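Local structure of CT263 (Chlamydia trachomatis, 4QAS) at residues Tyr69-Asn74 with Pro157-Lys162; Thr92-Lys97 with Val111-Arg116. The protein probably hydrolyses the N-glycosidic bond of purine nucleosides as an MTAN-type nucleosidase, consistent with a role in menaquinone synthesis through the futalosine pathway. The protein carries 1 engineered substitution. All coordinates share one frame; numbering follows the deposited sequence.

Contact 1 of 2, residues Tyr69-Asn74 with Pro157-Lys162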
loop_
_atom_site.group_PDB
_atom_site.type_symbol
_atom_site.label_atom_id
_atom_site.label_comp_id
_atom_site.label_asym_id
_atom_site.label_seq_id
_atom_site.Cartn_x
_atom_site.Cartn_y
_atom_site.Cartn_z
ATOM N N TYR A 69 1.892 18.963 -12.867
ATOM C CA TYR A 69 1.738 18.268 -11.601
ATOM C C TYR A 69 1.922 19.237 -10.431
ATOM O O TYR A 69 2.492 20.312 -10.572
ATOM C CB TYR A 69 2.735 17.109 -11.514
ATOM C CG TYR A 69 2.432 16.012 -12.516
ATOM C CD1 TYR A 69 1.441 15.070 -12.267
ATOM C CD2 TYR A 69 3.108 15.944 -13.729
ATOM C CE1 TYR A 69 1.152 14.072 -13.190
ATOM C CE2 TYR A 69 2.823 14.952 -14.653
ATOM C CZ TYR A 69 1.837 14.035 -14.385
ATOM O OH TYR A 69 1.548 13.043 -15.297
ATOM N N ASP A 70 1.440 18.821 -9.264
ATOM C CA ASP A 70 1.616 19.576 -8.023
ATOM C C ASP A 70 2.794 19.106 -7.194
ATOM O O ASP A 70 3.276 19.860 -6.348
ATOM C CB ASP A 70 0.349 19.447 -7.192
ATOM C CG ASP A 70 -0.839 20.058 -7.900
ATOM O OD1 ASP A 70 -0.824 21.280 -8.106
ATOM O OD2 ASP A 70 -1.773 19.337 -8.295
ATOM N N LEU A 71 3.270 17.901 -7.431
ATOM C CA LEU A 71 4.396 17.332 -6.711
ATOM C C LEU A 71 4.932 16.201 -7.557
ATOM O O LEU A 71 4.149 15.452 -8.158
ATOM C CB LEU A 71 3.952 16.776 -5.351
ATOM C CG LEU A 71 5.026 16.103 -4.489
ATOM C CD1 LEU A 71 6.163 17.047 -4.102
ATOM C CD2 LEU A 71 4.385 15.542 -3.232
ATOM N N TRP A 72 6.254 16.086 -7.606
ATOM C CA TRP A 72 6.921 14.887 -8.087
ATOM C C TRP A 72 7.551 14.157 -6.903
ATOM O O TRP A 72 8.149 14.793 -6.029
ATOM C CB TRP A 72 8.061 15.229 -9.048
ATOM C CG TRP A 72 7.739 15.878 -10.354
ATOM C CD1 TRP A 72 6.545 16.391 -10.767
ATOM C CD2 TRP A 72 8.660 16.101 -11.417
ATOM N NE1 TRP A 72 6.672 16.903 -12.036
ATOM C CE2 TRP A 72 7.967 16.741 -12.455
ATOM C CE3 TRP A 72 10.015 15.789 -11.590
ATOM C CZ2 TRP A 72 8.580 17.100 -13.652
ATOM C CZ3 TRP A 72 10.629 16.146 -12.776
ATOM C CH2 TRP A 72 9.914 16.793 -13.796
ATOM N N ILE A 73 7.473 12.830 -6.890
ATOM C CA ILE A 73 8.225 11.992 -5.967
ATOM C C ILE A 73 9.065 11.038 -6.788
ATOM O O ILE A 73 8.520 10.227 -7.559
ATOM C CB ILE A 73 7.305 11.221 -5.013
ATOM C CG1 ILE A 73 6.468 12.193 -4.178
ATOM C CG2 ILE A 73 8.148 10.323 -4.113
ATOM C CD1 ILE A 73 5.491 11.515 -3.246
ATOM N N ASN A 74 10.385 11.124 -6.623
ATOM C CA ASN A 74 11.280 10.114 -7.165
ATOM C C ASN A 74 11.511 9.092 -6.078
ATOM O O ASN A 74 12.068 9.420 -5.027
ATOM C CB ASN A 74 12.594 10.772 -7.568
ATOM C CG ASN A 74 13.667 9.786 -7.924
ATOM O OD1 ASN A 74 14.850 10.018 -7.599
ATOM N ND2 ASN A 74 13.310 8.701 -8.604
ATOM N N PRO A 157 7.531 21.254 -6.973
ATOM C CA PRO A 157 8.315 20.674 -5.879
ATOM C C PRO A 157 8.623 19.203 -6.149
ATOM O O PRO A 157 7.849 18.480 -6.782
ATOM C CB PRO A 157 7.402 20.825 -4.654
ATOM C CG PRO A 157 6.294 21.715 -5.059
ATOM C CD PRO A 157 6.186 21.668 -6.541
ATOM N N CYS A 158 9.791 18.758 -5.677
ATOM C CA CYS A 158 10.271 17.394 -5.865
ATOM C C CYS A 158 10.725 16.820 -4.538
ATOM O O CYS A 158 11.483 17.477 -3.804
ATOM C CB CYS A 158 11.460 17.370 -6.835
ATOM S SG CYS A 158 12.015 15.741 -7.343
ATOM N N SER A 159 10.256 15.623 -4.225
ATOM C CA SER A 159 10.670 14.885 -3.046
ATOM C C SER A 159 11.236 13.555 -3.488
ATOM O O SER A 159 10.970 13.090 -4.590
ATOM C CB SER A 159 9.496 14.643 -2.096
ATOM O OG SER A 159 8.954 15.827 -1.610
ATOM N N MET A 160 12.054 12.961 -2.633
ATOM C CA MET A 160 12.722 11.711 -2.932
ATOM C C MET A 160 12.611 10.754 -1.774
ATOM O O MET A 160 12.778 11.140 -0.628
ATOM C CB MET A 160 14.197 11.937 -3.143
ATOM C CG MET A 160 14.535 12.339 -4.507
ATOM S SD MET A 160 16.266 12.586 -4.683
ATOM C CE MET A 160 16.291 13.607 -6.148
ATOM N N ILE A 161 12.321 9.518 -2.108
ATOM C CA ILE A 161 12.346 8.378 -1.197
ATOM C C ILE A 161 13.408 7.440 -1.748
ATOM O O ILE A 161 13.335 7.034 -2.910
ATOM C CB ILE A 161 11.004 7.638 -1.181
ATOM C CG1 ILE A 161 9.882 8.562 -0.725
ATOM C CG2 ILE A 161 11.084 6.430 -0.268
ATOM C CD1 ILE A 161 8.472 8.018 -0.978
ATOM N N LYS A 162 14.393 7.102 -0.926
ATOM C CA LYS A 162 15.436 6.179 -1.338
ATOM C C LYS A 162 15.566 5.094 -0.283
ATOM O O LYS A 162 15.708 5.392 0.896
ATOM C CB LYS A 162 16.770 6.890 -1.552
ATOM C CG LYS A 162 16.705 7.938 -2.666
ATOM C CD LYS A 162 16.738 7.349 -4.073
ATOM C CE LYS A 162 16.177 8.332 -5.119
ATOM N NZ LYS A 162 16.477 7.940 -6.505
HETATM O O HOH W 1 14.563 6.194 -8.705
#

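Contact 2 of 2, residues Thr92-Lys97 with Val111-Arg116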
loop_
_atom_site.group_PDB
_atom_site.type_symbol
_atom_site.label_atom_id
_atom_site.label_comp_id
_atom_site.label_asym_id
_atom_site.label_seq_id
_atom_site.Cartn_x
_atom_site.Cartn_y
_atom_site.Cartn_z
ATOM N N THR A 92 14.182 9.791 3.344
ATOM C CA THR A 92 13.880 10.932 2.499
ATOM C C THR A 92 15.127 11.782 2.345
ATOM O O THR A 92 15.963 11.838 3.240
ATOM C CB THR A 92 12.686 11.740 3.034
ATOM O OG1 THR A 92 12.312 12.703 2.029
ATOM C CG2 THR A 92 12.958 12.398 4.358
ATOM N N ILE A 93 15.267 12.414 1.202
ATOM C CA ILE A 93 16.494 13.134 0.839
ATOM C C ILE A 93 16.358 14.625 1.109
ATOM O O ILE A 93 15.332 15.251 0.788
ATOM C CB ILE A 93 16.824 12.850 -0.629
ATOM C CG1 ILE A 93 16.920 11.346 -0.865
ATOM C CG2 ILE A 93 18.067 13.596 -1.054
ATOM C CD1 ILE A 93 17.916 10.610 0.056
ATOM N N THR A 94 17.405 15.217 1.690
ATOM C CA THR A 94 17.430 16.652 1.935
ATOM C C THR A 94 18.088 17.396 0.793
ATOM O O THR A 94 17.629 18.475 0.415
ATOM C CB THR A 94 18.164 16.930 3.247
ATOM O OG1 THR A 94 19.469 16.341 3.200
ATOM C CG2 THR A 94 17.391 16.312 4.408
ATOM N N SER A 95 19.183 16.871 0.263
ATOM C CA SER A 95 19.821 17.446 -0.909
ATOM C C SER A 95 20.428 16.319 -1.724
ATOM O O SER A 95 20.773 15.258 -1.202
ATOM C CB SER A 95 20.865 18.505 -0.547
ATOM O OG SER A 95 22.019 17.884 -0.043
ATOM N N VAL A 96 20.521 16.567 -3.022
ATOM C CA VAL A 96 21.099 15.631 -3.960
ATOM C C VAL A 96 22.214 16.337 -4.725
ATOM O O VAL A 96 22.043 17.483 -5.181
ATOM C CB VAL A 96 20.028 15.042 -4.893
ATOM C CG1 VAL A 96 19.273 16.133 -5.652
ATOM C CG2 VAL A 96 20.639 14.015 -5.810
ATOM N N LYS A 97 23.347 15.671 -4.844
ATOM C CA LYS A 97 24.517 16.180 -5.555
ATOM C C LYS A 97 24.750 15.289 -6.759
ATOM O O LYS A 97 24.775 14.065 -6.616
ATOM C CB LYS A 97 25.776 16.030 -4.687
ATOM C CG LYS A 97 25.903 16.902 -3.457
ATOM C CD LYS A 97 27.300 16.736 -2.828
ATOM C CE LYS A 97 27.570 15.295 -2.391
ATOM N NZ LYS A 97 28.896 15.105 -1.737
ATOM N N VAL A 111 16.126 19.176 -1.946
ATOM C CA VAL A 111 14.857 18.555 -2.283
ATOM C C VAL A 111 13.987 18.569 -1.042
ATOM O O VAL A 111 14.439 18.789 0.084
ATOM C CB VAL A 111 14.967 17.141 -2.890
ATOM C CG1 VAL A 111 15.398 17.203 -4.345
ATOM C CG2 VAL A 111 15.933 16.327 -2.107
ATOM N N THR A 112 12.691 18.430 -1.284
ATOM C CA THR A 112 11.698 18.663 -0.234
ATOM C C THR A 112 11.541 17.391 0.595
ATOM O O THR A 112 11.086 16.369 0.060
ATOM C CB THR A 112 10.376 19.026 -0.868
ATOM O OG1 THR A 112 10.548 20.242 -1.614
ATOM C CG2 THR A 112 9.294 19.220 0.197
ATOM N N PRO A 113 11.859 17.399 1.892
ATOM C CA PRO A 113 11.774 16.153 2.655
ATOM C C PRO A 113 10.336 15.758 2.939
ATOM O O PRO A 113 9.458 16.585 3.177
ATOM C CB PRO A 113 12.520 16.462 3.958
ATOM C CG PRO A 113 13.213 17.735 3.730
ATOM C CD PRO A 113 12.407 18.486 2.714
ATOM N N ILE A 114 10.120 14.457 2.929
ATOM C CA ILE A 114 8.821 13.856 3.201
ATOM C C ILE A 114 8.678 13.699 4.706
ATOM O O ILE A 114 9.617 13.223 5.364
ATOM C CB ILE A 114 8.738 12.499 2.504
ATOM C CG1 ILE A 114 8.677 12.744 1.002
ATOM C CG2 ILE A 114 7.547 11.665 3.006
ATOM C CD1 ILE A 114 9.103 11.601 0.211
ATOM N N PRO A 115 7.529 14.035 5.273
ATOM C CA PRO A 115 7.345 13.884 6.719
ATOM C C PRO A 115 7.525 12.445 7.175
ATOM O O PRO A 115 7.174 11.492 6.471
ATOM C CB PRO A 115 5.897 14.325 6.936
ATOM C CG PRO A 115 5.540 15.150 5.759
ATOM C CD PRO A 115 6.345 14.638 4.619
ATOM N N ARG A 116 8.071 12.297 8.384
ATOM C CA ARG A 116 8.162 11.047 9.132
ATOM C C ARG A 116 9.142 10.039 8.547
ATOM O O ARG A 116 9.201 8.899 9.033
ATOM C CB ARG A 116 6.799 10.403 9.355
ATOM C CG ARG A 116 5.994 11.229 10.348
ATOM C CD ARG A 116 4.629 10.671 10.595
ATOM N NE ARG A 116 3.811 10.667 9.385
ATOM C CZ ARG A 116 3.053 11.683 8.977
ATOM N NH1 ARG A 116 2.997 12.812 9.676
ATOM N NH2 ARG A 116 2.351 11.570 7.859
HETATM O O HOH W 2 12.974 14.382 -0.297
#

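Contact 1 of 2, residues Tyr69-Asn74 with Pro157-Lys162
Trp72 to Asn74 pair in parallel with Cys158 to Met160, the two strand axes 22° apart, and four backbone hydrogen bonds run back and forth between the edges. Trp72 N binds Pro157 O at 3.0 Å, Ser159 N returns to Trp72 O at 2.9 Å, and Asn74 N to Ser159 O and Ile161 N to Asn74 O follow. On the face carrying Trp72, Cys158, Asn74 and Met160, the polar centre is the Asn74 amide. With CG anti to the backbone N (chi1 170°), it reaches beyond its own pair to Lys162, whose chain is bent about CB-CG. Lys162 NZ donates to Asn74 OD1 (2.9 Å) from 36° above the amide plane, off the lone-pair direction. Asn74 ND2 lies 2.8 Å from the oxygen of water 1 and gives its other bond to Ile12 O, which fixes the flip of the amide; the same water takes only a weak bond from Lys162 NZ. On the opposite face Ile73 CG2 meets Ile161 CD1 at 3.9 Å. Nearer the start, Leu71 CD1 lies over the partner backbone, 4.0 Å from Pro157 CB. Trp72 turns its indole away from strand 158-167, toward Ile147 and Ala151 of helix 144-153. Lys162 NZ also forms a salt bridge with Asp141 of strand 139-141. Consistent with the alpha/beta fold of MTAN-type nucleosidases, strand 71-80 thus lies inside a mixed sheet, between 7-13 and 158-167, with helix 144-153 packed over the Trp72 and Cys158 face.

Contact 2 of 2, residues Thr92-Lys97 with Val111-Arg116
Thr92 and Ile114 meet through a bond from backbone to side chain: Ile114 N points almost straight at Thr92 OG1, 2.9 Å away, with 171° at the hydrogen. The hydroxyl is anti to its own backbone N (chi1 -170°), which turns it to the loop, while Thr92 CG2 lies beside Pro113, 4.1 Å from Pro113 CB. At the other end of the contact Val111 N reaches Thr94 O at 2.9 Å, arriving 46° above the carbonyl plane. Between these two bonds water 2 lies between the chains, which run in nearly opposite directions. Its oxygen approaches three others, at 2.9 Å from Thr92 OG1, 2.7 Å from Ile93 O and 2.8 Å from Thr112 O. Beside it, in the conformer described, Val111 and Ile93 lie side by side and point the same way. The next shell sets these groups in place. Thr94 turns a corner in strand 90-99, bringing its carbonyl to Val111, and Thr92 OG1 is also bonded to Met160 O of strand 158-167. Thr112 O takes a bond from Ser159 OG of that strand, and the Ile114 side chain packs on Ser159 and Ile161. Val111 leans on Ala148 of helix 144-153. Segment 111-116 is the irregular loop that follows strand 106-110, the antiparallel partner of 90-99, and leads to 119-124; two of its amides are satisfied by partners on 92-97. One main-chain bond, one bond to a threonine hydroxyl and a water between them hold this loop to the strand at its corner.

How the contacts relate
Strand 158-167, one partner of contact 1, is also the surface on which contact 2 rests, and the centres of the two contacts are 9 Å apart. Along the chain, 92-97 and 111-116 lie within the long excursion that contact 1 closes, and strand 71-80 is followed by 90-99. The loop of contact 2 docks on the first residues of strand 158-167, where Thr112 N lies 3.0 Å from Cys158 O, a probable hydrogen bond. Met160 CB packs 3.6 Å from Ile93 CG1. Contact 1 is thus a pair within the sheet, and contact 2 a loop docked on the strand next to it. The engineered position lies farther along strand 158-167, beyond both contacts.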